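Side-chain contact in transcriptional regulator, MarR family (Listeria monocytogenes str. 4b, PDB 2QWW), which probably binds DNA as a MarR-family transcriptional repressor, possibly controlling genes linked to antibiotic resistance: residues A45-I50 / D77-L82. Sequence-based numbering, arbitrary orientation.
Sequences AMINVI and DGLISL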
loop_
_atom_site.group_PDB
_atom_site.type_symbol
_atom_site.label_atom_id
_atom_site.label_comp_id
_atom_site.label_asym_id
_atom_site.label_seq_id
_atom_site.Cartn_x
_atom_site.Cartn_y
_atom_site.Cartn_z
ATOM N N ALA A 45 3.769 -8.335 -7.008
ATOM C CA ALA A 45 4.258 -6.983 -7.241
ATOM C C ALA A 45 5.277 -6.998 -8.383
ATOM O O ALA A 45 5.237 -6.153 -9.283
ATOM C CB ALA A 45 4.877 -6.422 -5.985
HETATM N N MSE A 46 6.175 -7.980 -8.352
HETATM C CA MSE A 46 7.197 -8.169 -9.395
HETATM C C MSE A 46 6.554 -8.445 -10.742
HETATM O O MSE A 46 6.916 -7.830 -11.746
HETATM C CB MSE A 46 8.116 -9.322 -8.998
HETATM C CG MSE A 46 9.232 -9.695 -10.000
HETATM SE SE MSE A 46 10.672 -10.873 -9.253
HETATM C CE MSE A 46 11.316 -9.726 -7.924
ATOM N N ILE A 47 5.601 -9.374 -10.752
ATOM C CA ILE A 47 4.879 -9.756 -11.966
ATOM C C ILE A 47 4.247 -8.533 -12.601
ATOM O O ILE A 47 4.341 -8.345 -13.801
ATOM C CB ILE A 47 3.758 -10.778 -11.674
ATOM C CG1 ILE A 47 4.335 -12.123 -11.234
ATOM C CG2 ILE A 47 2.882 -11.004 -12.908
ATOM C CD1 ILE A 47 4.889 -12.977 -12.334
ATOM N N ASN A 48 3.636 -7.696 -11.769
ATOM C CA ASN A 48 2.957 -6.491 -12.218
ATOM C C ASN A 48 3.894 -5.417 -12.787
ATOM O O ASN A 48 3.559 -4.773 -13.784
ATOM C CB ASN A 48 2.069 -5.955 -11.090
ATOM C CG ASN A 48 0.887 -6.898 -10.778
ATOM O OD1 ASN A 48 0.341 -7.543 -11.679
ATOM N ND2 ASN A 48 0.490 -6.968 -9.499
ATOM N N VAL A 49 5.059 -5.251 -12.177
ATOM C CA VAL A 49 6.075 -4.352 -12.698
ATOM C C VAL A 49 6.539 -4.859 -14.057
ATOM O O VAL A 49 6.631 -4.097 -15.005
ATOM C CB VAL A 49 7.293 -4.272 -11.780
ATOM C CG1 VAL A 49 8.450 -3.561 -12.464
ATOM C CG2 VAL A 49 6.941 -3.576 -10.440
ATOM N N ILE A 50 6.803 -6.155 -14.161
ATOM C CA ILE A 50 7.297 -6.730 -15.422
ATOM C C ILE A 50 6.250 -6.626 -16.535
ATOM O O ILE A 50 6.585 -6.529 -17.729
ATOM C CB ILE A 50 7.778 -8.201 -15.227
ATOM C CG1 ILE A 50 8.948 -8.265 -14.248
ATOM C CG2 ILE A 50 8.237 -8.806 -16.527
ATOM C CD1 ILE A 50 9.373 -9.687 -13.872
ATOM N N ASP A 77 14.447 -15.931 -10.121
ATOM C CA ASP A 77 14.672 -17.317 -10.531
ATOM C C ASP A 77 13.429 -18.175 -10.230
ATOM O O ASP A 77 13.082 -19.055 -11.004
ATOM C CB ASP A 77 15.935 -17.914 -9.897
ATOM C CG ASP A 77 16.577 -18.979 -10.786
ATOM O OD1 ASP A 77 15.848 -19.746 -11.457
ATOM O OD2 ASP A 77 17.828 -19.045 -10.833
ATOM N N GLY A 78 12.745 -17.869 -9.129
ATOM C CA GLY A 78 11.495 -18.538 -8.776
ATOM C C GLY A 78 10.406 -18.329 -9.824
ATOM O O GLY A 78 9.750 -19.279 -10.236
ATOM N N LEU A 79 10.217 -17.090 -10.270
ATOM C CA LEU A 79 9.231 -16.802 -11.300
ATOM C C LEU A 79 9.602 -17.419 -12.614
ATOM O O LEU A 79 8.721 -17.700 -13.402
ATOM C CB LEU A 79 9.015 -15.313 -11.492
ATOM C CG LEU A 79 8.459 -14.525 -10.314
ATOM C CD1 LEU A 79 8.301 -13.095 -10.749
ATOM C CD2 LEU A 79 7.139 -15.097 -9.849
ATOM N N ILE A 80 10.896 -17.609 -12.874
ATOM C CA ILE A 80 11.333 -18.336 -14.084
ATOM C C ILE A 80 11.055 -19.843 -13.923
ATOM O O ILE A 80 10.632 -20.516 -14.891
ATOM C CB ILE A 80 12.838 -18.123 -14.385
ATOM C CG1 ILE A 80 13.089 -16.682 -14.814
ATOM C CG2 ILE A 80 13.306 -19.049 -15.513
ATOM C CD1 ILE A 80 14.528 -16.297 -14.856
ATOM N N SER A 81 11.302 -20.381 -12.723
ATOM C CA SER A 81 11.022 -21.808 -12.456
ATOM C C SER A 81 9.544 -22.116 -12.696
ATOM O O SER A 81 9.224 -23.134 -13.296
ATOM C CB SER A 81 11.397 -22.238 -11.032
ATOM O OG SER A 81 12.771 -22.027 -10.754
ATOM N N LEU A 82 8.664 -21.219 -12.257
ATOM C CA LEU A 82 7.210 -21.367 -12.429
ATOM C C LEU A 82 6.664 -21.043 -13.827
ATOM O O LEU A 82 5.450 -21.072 -14.032
ATOM C CB LEU A 82 6.483 -20.475 -11.424
ATOM C CG LEU A 82 6.721 -20.804 -9.952
ATOM C CD1 LEU A 82 6.036 -19.774 -9.109
ATOM C CD2 LEU A 82 6.215 -22.215 -9.626
#
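The backbone O of Asp77 accepts two hydrogen bonds on the helix whose Leu79 packs against Met46 and Ile47. One comes from Ser81 N, 2.8 Å from Asp77 O, and is the ordinary helical bond. The other comes from the hydroxyl, with Ser81 OG 3.0 Å from Asp77 O. The hydroxyl sits above the carbonyl plane, at a C=O...OG angle of 134°. This ties the Ser81 side chain back onto the last turn of helix 69-81.

The contact with helix 41-52 itself is apolar, with no hydrogen bond across it. Leu79 carries it, and its CD1 methyl lies between two side chains one residue apart. Met46, present as selenomethionine, crosses Leu79 at a slant on one flank. Its CG and SE both touch the methyl, and Met46 SE lies 3.6 Å from Leu79 CD1. CG stands anti to the backbone N (chi1 178°), and the chain then runs out past Leu79 before bending at chi3 (-62°). Ile47 reaches the other flank with the end of its longer branch. Ile47 CD1 lies 3.8 Å from Leu79 CD1 and 4.0 Å from Leu79 CD2, so it spans the leucine fork. The backbones stay well apart, with Ile47 CA 8.3 Å from Leu79 CA.

All three side chains are buried. Leu65 and Ile67 add to the cover on Met46. Leu84 touches both Ile47 and Leu79, and Leu103 of strand 100-103 also packs on Ile47. The contact thus joins helix 41-52 to the C-terminal end of helix 69-81, just before strand 85-87. Such a hydrophobic core, closed by a small antiparallel sheet, is characteristic of the winged helix-turn-helix domain of MarR regulators, in which helix 69-81 is probably the DNA-recognition helix.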